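Local coordinates for protein terminase, large subunit (Bacillus phage spp1, PDB 2WBN) that packages viral DNA into empty capsids as an ATP-driven motor and cuts the genome with its metal-dependent C-terminal nuclease domain, the part described here, at residues F66-Y71 / N101-A106; R93-V98 / H125-I130. All blocks are in the same frame, centred on the assembly; numbering follows the deposited sequence.

Contact 1: F66-Y71 / N101-A106; sequences FVRWHY and NKYESA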
ATOM      1  N   PHE A  66       4.493   2.198  -4.765  1.00 45.28           N
ATOM      2  CA  PHE A  66       5.211   1.926  -3.523  1.00 45.88           C
ATOM      3  C   PHE A  66       4.509   2.649  -2.370  1.00 46.10           C
ATOM      4  O   PHE A  66       4.210   3.842  -2.482  1.00 46.18           O
ATOM      5  CB  PHE A  66       6.653   2.430  -3.619  1.00 46.25           C
ATOM      6  CG  PHE A  66       7.396   2.400  -2.315  1.00 46.17           C
ATOM      7  CD1 PHE A  66       7.954   1.215  -1.846  1.00 47.79           C
ATOM      8  CD2 PHE A  66       7.526   3.544  -1.550  1.00 48.15           C
ATOM      9  CE1 PHE A  66       8.634   1.178  -0.645  1.00 48.87           C
ATOM     10  CE2 PHE A  66       8.202   3.516  -0.335  1.00 49.54           C
ATOM     11  CZ  PHE A  66       8.750   2.333   0.120  1.00 49.18           C
ATOM     12  N   VAL A  67       4.253   1.939  -1.274  1.00 45.54           N
ATOM     13  CA  VAL A  67       3.657   2.568  -0.077  1.00 44.74           C
ATOM     14  C   VAL A  67       4.495   2.246   1.162  1.00 44.96           C
ATOM     15  O   VAL A  67       5.066   1.154   1.267  1.00 44.21           O
ATOM     16  CB  VAL A  67       2.173   2.152   0.124  1.00 44.48           C
ATOM     17  CG1 VAL A  67       1.346   2.497  -1.127  1.00 43.38           C
ATOM     18  CG2 VAL A  67       2.033   0.629   0.505  1.00 42.67           C
ATOM     19  N   ARG A  68       4.565   3.215   2.083  1.00 44.62           N
ATOM     20  CA  ARG A  68       5.171   3.054   3.394  1.00 44.96           C
ATOM     21  C   ARG A  68       4.182   3.549   4.457  1.00 45.28           C
ATOM     22  O   ARG A  68       3.703   4.679   4.372  1.00 45.08           O
ATOM     23  CB  ARG A  68       6.469   3.843   3.470  1.00 45.10           C
ATOM     24  CG  ARG A  68       7.182   3.851   4.832  1.00 45.94           C
ATOM     25  CD  ARG A  68       8.345   4.858   4.792  1.00 46.00           C
ATOM     26  NE  ARG A  68       9.121   4.944   6.043  1.00 47.75           N
ATOM     27  CZ  ARG A  68      10.166   4.179   6.373  1.00 48.40           C
ATOM     28  NH1 ARG A  68      10.592   3.217   5.572  1.00 49.73           N
ATOM     29  NH2 ARG A  68      10.788   4.367   7.542  1.00 48.69           N
ATOM     30  N   TRP A  69       3.893   2.680   5.424  1.00 44.87           N
ATOM     31  CA  TRP A  69       2.942   2.935   6.511  1.00 44.52           C
ATOM     32  C   TRP A  69       3.572   2.645   7.869  1.00 44.66           C
ATOM     33  O   TRP A  69       4.532   1.879   7.966  1.00 45.74           O
ATOM     34  CB  TRP A  69       1.779   1.969   6.390  1.00 43.99           C
ATOM     35  CG  TRP A  69       0.944   2.085   5.199  1.00 43.73           C
ATOM     36  CD1 TRP A  69       1.173   1.523   3.966  1.00 42.88           C
ATOM     37  CD2 TRP A  69      -0.319   2.734   5.119  1.00 43.15           C
ATOM     38  NE1 TRP A  69       0.141   1.836   3.113  1.00 44.14           N
ATOM     39  CE2 TRP A  69      -0.794   2.568   3.802  1.00 43.81           C
ATOM     40  CE3 TRP A  69      -1.081   3.480   6.018  1.00 43.25           C
ATOM     41  CZ2 TRP A  69      -2.002   3.114   3.375  1.00 42.38           C
ATOM     42  CZ3 TRP A  69      -2.275   4.018   5.595  1.00 42.35           C
ATOM     43  CH2 TRP A  69      -2.730   3.840   4.299  1.00 43.68           C
ATOM     44  N   HIS A  70       2.984   3.216   8.915  1.00 44.77           N
ATOM     45  CA  HIS A  70       3.257   2.831  10.292  1.00 44.50           C
ATOM     46  C   HIS A  70       2.029   2.139  10.869  1.00 44.74           C
ATOM     47  O   HIS A  70       0.889   2.560  10.629  1.00 43.64           O
ATOM     48  CB  HIS A  70       3.583   4.042  11.158  1.00 44.08           C
ATOM     49  CG  HIS A  70       3.617   3.730  12.627  1.00 44.98           C
ATOM     50  ND1 HIS A  70       4.581   2.927  13.195  1.00 45.03           N
ATOM     51  CD2 HIS A  70       2.793   4.095  13.638  1.00 45.46           C
ATOM     52  CE1 HIS A  70       4.352   2.813  14.492  1.00 45.07           C
ATOM     53  NE2 HIS A  70       3.276   3.519  14.789  1.00 44.07           N
ATOM     54  N   TYR A  71       2.287   1.120  11.683  1.00 44.94           N
ATOM     55  CA  TYR A  71       1.251   0.272  12.246  1.00 45.47           C
ATOM     56  C   TYR A  71       1.222   0.375  13.763  1.00 45.50           C
ATOM     57  O   TYR A  71       2.157  -0.060  14.433  1.00 45.87           O
ATOM     58  CB  TYR A  71       1.536  -1.174  11.846  1.00 45.43           C
ATOM     59  CG  TYR A  71       0.490  -2.175  12.278  1.00 46.81           C
ATOM     60  CD1 TYR A  71      -0.852  -1.817  12.411  1.00 45.91           C
ATOM     61  CD2 TYR A  71       0.841  -3.492  12.533  1.00 47.05           C
ATOM     62  CE1 TYR A  71      -1.800  -2.742  12.781  1.00 46.82           C
ATOM     63  CE2 TYR A  71      -0.097  -4.416  12.896  1.00 47.25           C
ATOM     64  CZ  TYR A  71      -1.418  -4.044  13.018  1.00 47.43           C
ATOM     65  OH  TYR A  71      -2.357  -4.977  13.399  1.00 49.05           O
ATOM     66  N   ASN A 101      15.547   8.164   0.450  1.00 52.04           N
ATOM     67  CA  ASN A 101      14.819   8.381   1.696  1.00 52.17           C
ATOM     68  C   ASN A 101      15.229   7.467   2.851  1.00 51.96           C
ATOM     69  O   ASN A 101      14.611   7.494   3.899  1.00 52.23           O
ATOM     70  CB  ASN A 101      13.320   8.226   1.423  1.00 52.04           C
ATOM     71  CG  ASN A 101      12.764   9.382   0.631  1.00 52.73           C
ATOM     72  OD1 ASN A 101      12.540  10.456   1.178  1.00 54.92           O
ATOM     73  ND2 ASN A 101      12.551   9.179  -0.657  1.00 51.69           N
ATOM     74  N   LYS A 102      16.253   6.649   2.643  1.00 52.42           N
ATOM     75  CA  LYS A 102      16.699   5.667   3.640  1.00 52.65           C
ATOM     76  C   LYS A 102      15.553   4.740   4.080  1.00 52.63           C
ATOM     77  O   LYS A 102      15.421   4.401   5.261  1.00 52.69           O
ATOM     78  CB  LYS A 102      17.346   6.375   4.838  1.00 52.64           C
ATOM     79  CG  LYS A 102      18.358   7.438   4.444  1.00 52.84           C
ATOM     80  CD  LYS A 102      19.025   8.057   5.662  1.00 54.49           C
ATOM     81  CE  LYS A 102      20.017   9.133   5.248  1.00 54.93           C
ATOM     82  NZ  LYS A 102      20.639   9.825   6.426  1.00 56.53           N
ATOM     83  N   TYR A 103      14.736   4.331   3.110  1.00 52.03           N
ATOM     84  CA  TYR A 103      13.684   3.353   3.340  1.00 51.83           C
ATOM     85  C   TYR A 103      14.186   1.932   3.065  1.00 52.63           C
ATOM     86  O   TYR A 103      13.412   0.980   3.115  1.00 51.69           O
ATOM     87  CB  TYR A 103      12.483   3.642   2.428  1.00 52.08           C
ATOM     88  CG  TYR A 103      11.762   4.957   2.661  1.00 50.80           C
ATOM     89  CD1 TYR A 103      11.871   5.654   3.867  1.00 50.53           C
ATOM     90  CD2 TYR A 103      10.932   5.491   1.666  1.00 50.07           C
ATOM     91  CE1 TYR A 103      11.188   6.846   4.074  1.00 49.83           C
ATOM     92  CE2 TYR A 103      10.259   6.669   1.867  1.00 48.97           C
ATOM     93  CZ  TYR A 103      10.386   7.343   3.066  1.00 50.60           C
ATOM     94  OH  TYR A 103       9.706   8.524   3.238  1.00 48.90           O
ATOM     95  N   GLU A 104      15.489   1.789   2.814  1.00 53.61           N
ATOM     96  CA  GLU A 104      16.078   0.504   2.396  1.00 54.68           C
ATOM     97  C   GLU A 104      16.156  -0.456   3.581  1.00 54.64           C
ATOM     98  O   GLU A 104      16.248  -1.676   3.404  1.00 54.76           O
ATOM     99  CB  GLU A 104      17.505   0.682   1.845  1.00 54.89           C
ATOM    100  CG  GLU A 104      17.835   2.063   1.262  1.00 57.14           C
ATOM    101  CD  GLU A 104      19.244   2.515   1.605  1.00 59.11           C
ATOM    102  OE1 GLU A 104      19.411   3.631   2.158  1.00 59.98           O
ATOM    103  OE2 GLU A 104      20.183   1.741   1.321  1.00 60.99           O
ATOM    104  N   SER A 105      16.149   0.105   4.787  1.00 54.48           N
ATOM    105  CA  SER A 105      16.370  -0.667   5.999  1.00 54.44           C
ATOM    106  C   SER A 105      15.098  -1.337   6.506  1.00 53.70           C
ATOM    107  O   SER A 105      15.166  -2.186   7.383  1.00 54.22           O
ATOM    108  CB  SER A 105      16.965   0.230   7.088  1.00 54.51           C
ATOM    109  OG  SER A 105      16.184   1.401   7.249  1.00 56.56           O
ATOM    110  N   ALA A 106      13.942  -0.944   5.978  1.00 52.83           N
ATOM    111  CA  ALA A 106      12.691  -1.621   6.290  1.00 51.87           C
ATOM    112  C   ALA A 106      12.314  -2.512   5.111  1.00 51.22           C
ATOM    113  O   ALA A 106      12.565  -2.181   3.948  1.00 50.98           O
ATOM    114  CB  ALA A 106      11.584  -0.614   6.585  1.00 51.88           C
TER
HETATM  115  O   HOH W   1      13.304   2.440   6.673  1.00 45.97           O
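Arg68 lies across one face of the Tyr103 ring, and CB of Asn101 covers the opposite face. Arg68 CD sits over the ring centre as a CH-pi contact, 3.6 Å from the centroid and 13° off the normal. Farther along the side chain, Tyr103 CD1 lies against one face of the guanidinium, toward its rim, 3.2 Å from Arg68 NH1, the two planes 13° apart. A water in the guanidinium plane, at its edge, accepts from Arg68 NH1 at 3.0 Å and donates to Lys102 O at 3.2 Å. It is also hydrogen-bonded to Ser105 OG and so links Arg68 to the loop. With CG anti to the backbone N (chi1 176°) and the chain extended to NE, Arg68 spans the gap from strand to loop. Lys102, just past helix 91-100, has the positive phi of a Schellman motif, and Tyr103 opens a type I turn to Ala106. Phe66 CE2 approaches Tyr103 CD2 at 3.9 Å. The tyrosine's far end is held by a hydrogen bond from OH to Asp82 on strand 77-86. The charged group thus lies flat on an aromatic face while a loop-held water hydrates NH1, a setting that would probably favour the charged form.

Contact 2: R93-V98 / H125-I130; sequences RTADFV and HGINRI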
ATOM      1  N   ARG A  93      14.406   4.145 -10.890  1.00 48.62           N
ATOM      2  CA  ARG A  93      13.781   5.301 -10.197  1.00 48.81           C
ATOM      3  C   ARG A  93      13.196   4.903  -8.852  1.00 48.49           C
ATOM      4  O   ARG A  93      13.234   5.679  -7.888  1.00 48.64           O
ATOM      5  CB  ARG A  93      12.688   5.954 -11.064  1.00 49.51           C
ATOM      6  CG  ARG A  93      11.972   7.120 -10.379  1.00 51.33           C
ATOM      7  CD  ARG A  93      10.978   7.896 -11.256  1.00 55.41           C
ATOM      8  NE  ARG A  93      10.474   9.063 -10.511  1.00 57.78           N
ATOM      9  CZ  ARG A  93       9.196   9.355 -10.230  1.00 59.82           C
ATOM     10  NH1 ARG A  93       8.193   8.595 -10.660  1.00 62.18           N
ATOM     11  NH2 ARG A  93       8.916  10.450  -9.510  1.00 58.08           N
ATOM     12  N   THR A  94      12.655   3.696  -8.780  1.00 47.51           N
ATOM     13  CA  THR A  94      12.051   3.211  -7.556  1.00 47.62           C
ATOM     14  C   THR A  94      13.127   2.968  -6.494  1.00 46.90           C
ATOM     15  O   THR A  94      13.000   3.433  -5.354  1.00 46.21           O
ATOM     16  CB  THR A  94      11.257   1.948  -7.839  1.00 47.95           C
ATOM     17  OG1 THR A  94      10.293   2.237  -8.865  1.00 51.14           O
ATOM     18  CG2 THR A  94      10.550   1.460  -6.609  1.00 47.21           C
ATOM     19  N   ALA A  95      14.198   2.276  -6.875  1.00 45.62           N
ATOM     20  CA  ALA A  95      15.309   2.028  -5.949  1.00 45.44           C
ATOM     21  C   ALA A  95      15.965   3.341  -5.515  1.00 45.62           C
ATOM     22  O   ALA A  95      16.234   3.533  -4.337  1.00 45.49           O
ATOM     23  CB  ALA A  95      16.354   1.076  -6.584  1.00 44.72           C
ATOM     24  N   ASP A  96      16.192   4.259  -6.450  1.00 46.07           N
ATOM     25  CA  ASP A  96      16.750   5.572  -6.096  1.00 46.86           C
ATOM     26  C   ASP A  96      15.899   6.295  -5.036  1.00 46.62           C
ATOM     27  O   ASP A  96      16.436   6.852  -4.076  1.00 46.26           O
ATOM     28  CB  ASP A  96      16.961   6.442  -7.344  1.00 47.13           C
ATOM     29  CG  ASP A  96      18.091   5.924  -8.236  1.00 49.69           C
ATOM     30  OD1 ASP A  96      18.719   4.896  -7.877  1.00 52.19           O
ATOM     31  OD2 ASP A  96      18.360   6.529  -9.305  1.00 52.36           O
ATOM     32  N   PHE A  97      14.581   6.254  -5.196  1.00 46.18           N
ATOM     33  CA  PHE A  97      13.657   6.874  -4.247  1.00 46.67           C
ATOM     34  C   PHE A  97      13.753   6.219  -2.877  1.00 46.85           C
ATOM     35  O   PHE A  97      13.816   6.907  -1.844  1.00 46.76           O
ATOM     36  CB  PHE A  97      12.206   6.801  -4.765  1.00 46.54           C
ATOM     37  CG  PHE A  97      11.198   7.300  -3.784  1.00 47.11           C
ATOM     38  CD1 PHE A  97      10.972   8.668  -3.638  1.00 47.78           C
ATOM     39  CD2 PHE A  97      10.483   6.419  -2.990  1.00 48.06           C
ATOM     40  CE1 PHE A  97      10.038   9.142  -2.725  1.00 47.78           C
ATOM     41  CE2 PHE A  97       9.552   6.889  -2.066  1.00 47.69           C
ATOM     42  CZ  PHE A  97       9.330   8.254  -1.941  1.00 48.22           C
ATOM     43  N   VAL A  98      13.794   4.889  -2.870  1.00 47.42           N
ATOM     44  CA  VAL A  98      13.886   4.118  -1.635  1.00 48.19           C
ATOM     45  C   VAL A  98      15.214   4.398  -0.932  1.00 49.19           C
ATOM     46  O   VAL A  98      15.242   4.716   0.264  1.00 49.12           O
ATOM     47  CB  VAL A  98      13.661   2.599  -1.917  1.00 48.40           C
ATOM     48  CG1 VAL A  98      14.140   1.739  -0.754  1.00 47.71           C
ATOM     49  CG2 VAL A  98      12.184   2.351  -2.191  1.00 47.08           C
ATOM     50  N   HIS A 125      19.850  -3.375  -8.279  1.00 51.29           N
ATOM     51  CA  HIS A 125      19.681  -2.062  -7.659  1.00 51.61           C
ATOM     52  C   HIS A 125      19.951  -2.039  -6.153  1.00 52.03           C
ATOM     53  O   HIS A 125      19.769  -1.012  -5.512  1.00 52.59           O
ATOM     54  CB  HIS A 125      18.274  -1.538  -7.966  1.00 51.30           C
ATOM     55  CG  HIS A 125      17.959  -1.516  -9.427  1.00 50.94           C
ATOM     56  ND1 HIS A 125      18.659  -0.739 -10.322  1.00 51.95           N
ATOM     57  CD2 HIS A 125      17.050  -2.203 -10.158  1.00 50.57           C
ATOM     58  CE1 HIS A 125      18.182  -0.931 -11.538  1.00 51.34           C
ATOM     59  NE2 HIS A 125      17.204  -1.813 -11.467  1.00 50.77           N
ATOM     60  N   GLY A 126      20.360  -3.169  -5.588  1.00 52.41           N
ATOM     61  CA  GLY A 126      20.777  -3.231  -4.182  1.00 52.53           C
ATOM     62  C   GLY A 126      19.696  -3.031  -3.129  1.00 52.71           C
ATOM     63  O   GLY A 126      20.002  -2.650  -1.991  1.00 52.49           O
ATOM     64  N   ILE A 127      18.438  -3.290  -3.485  1.00 52.22           N
ATOM     65  CA  ILE A 127      17.354  -3.260  -2.498  1.00 52.51           C
ATOM     66  C   ILE A 127      17.232  -4.670  -1.916  1.00 52.86           C
ATOM     67  O   ILE A 127      16.501  -5.513  -2.429  1.00 52.45           O
ATOM     68  CB  ILE A 127      16.019  -2.773  -3.109  1.00 52.14           C
ATOM     69  CG1 ILE A 127      16.222  -1.435  -3.831  1.00 52.04           C
ATOM     70  CG2 ILE A 127      14.940  -2.646  -2.023  1.00 51.77           C
ATOM     71  CD1 ILE A 127      16.597  -0.276  -2.910  1.00 52.13           C
ATOM     72  N   ASN A 128      17.971  -4.906  -0.837  1.00 53.25           N
ATOM     73  CA  ASN A 128      18.162  -6.244  -0.302  1.00 53.92           C
ATOM     74  C   ASN A 128      16.954  -6.789   0.430  1.00 53.91           C
ATOM     75  O   ASN A 128      16.657  -7.986   0.330  1.00 54.13           O
ATOM     76  CB  ASN A 128      19.361  -6.256   0.643  1.00 54.36           C
ATOM     77  CG  ASN A 128      20.661  -5.927  -0.064  1.00 56.26           C
ATOM     78  OD1 ASN A 128      20.920  -6.397  -1.179  1.00 59.30           O
ATOM     79  ND2 ASN A 128      21.497  -5.120   0.588  1.00 59.29           N
ATOM     80  N   ARG A 129      16.263  -5.920   1.166  1.00 53.59           N
ATOM     81  CA  ARG A 129      15.125  -6.328   1.985  1.00 53.75           C
ATOM     82  C   ARG A 129      13.828  -6.278   1.195  1.00 53.57           C
ATOM     83  O   ARG A 129      12.817  -5.771   1.657  1.00 54.47           O
ATOM     84  CB  ARG A 129      15.045  -5.458   3.247  1.00 53.60           C
ATOM     85  CG  ARG A 129      16.288  -5.598   4.122  1.00 55.02           C
ATOM     86  CD  ARG A 129      16.266  -4.761   5.377  1.00 56.33           C
ATOM     87  NE  ARG A 129      17.599  -4.749   5.992  1.00 59.61           N
ATOM     88  CZ  ARG A 129      17.873  -4.343   7.230  1.00 61.38           C
ATOM     89  NH1 ARG A 129      16.911  -3.905   8.036  1.00 63.06           N
ATOM     90  NH2 ARG A 129      19.127  -4.378   7.672  1.00 62.45           N
ATOM     91  N   ILE A 130      13.854  -6.772  -0.028  1.00 53.64           N
ATOM     92  CA  ILE A 130      12.625  -6.919  -0.783  1.00 53.13           C
ATOM     93  C   ILE A 130      12.325  -8.404  -0.818  1.00 53.28           C
ATOM     94  O   ILE A 130      13.241  -9.230  -0.995  1.00 52.57           O
ATOM     95  CB  ILE A 130      12.722  -6.307  -2.194  1.00 53.27           C
ATOM     96  CG1 ILE A 130      11.376  -6.427  -2.923  1.00 53.14           C
ATOM     97  CG2 ILE A 130      13.842  -6.964  -3.022  1.00 53.27           C
ATOM     98  CD1 ILE A 130      11.175  -5.390  -3.972  1.00 53.73           C
TER
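Ala95 and Val98, one turn apart on helix 91-100, meet His125 and Ile127 of the loop that follows helix 115-124. The contact between these segments is apolar and rests on a few carbon atoms. The methyl of Ala95 is its centre: CB lies 3.5 Å from His125 CB and 3.7 Å from Ile127 CG1, so that one small side chain takes up both loop residues. Ala95 and His125 are also where the two backbones come nearest, with CA atoms 6.2 Å apart. Val98 adds the second aliphatic pair, its CG1 touching Ile127 CD1 at 3.8 Å, the two branched chains passing at a slant. The same CD1 lies 3.9 Å from Ala95 CB, which places the end of the isoleucine against both helix residues. With CG1 anti to the carbonyl carbon (chi1 -53°) and chi2 at -66°, Ile127 has its CD1 turned toward Val98.

His125 meets the helix through its CB, and its ring approaches Ala95 CB obliquely. Among the polar groups nearby, Asp96 forms a salt bridge with Arg99 of its own helix. Backbone geometry sets the path of the loop: Gly126 leaves helical conformation with positive phi (68°), and a backbone hydrogen bond links Ile127 to Leu121 in the helix just completed.

Leu121 also packs on Ala95, so helix 115-124 and its exit loop cover the same side of helix 91-100, while Phe97 and Val98 reach Phe66 on strand 64-72. After Ile127 the chain runs into edge strand 130-132, which begins at Ile130, with Arg129 joined by a backbone bond to Ile108 of strand 108-110.

Contacts 1 and 2 have centres about 11 Å apart and share helix 91-100: contact 2 uses its flank, and contact 1 the loop leaving its C-terminal end. Their segments alternate along the chain, in the order 66-71, 93-98, 101-106, 125-130. Tyr103 N lies 2.9 Å from Val98 O, a probable hydrogen bond that joins the two directly. Contact 1 connects the helix exit to strand 64-72 inside the mixed sheet; contact 2 connects the helix to the loop before edge strand 130-132. Together they join helix 91-100 and its following loop to both places in the RNase H-like nuclease domain, whose strand 51-56 ends in metal-binding Asp56.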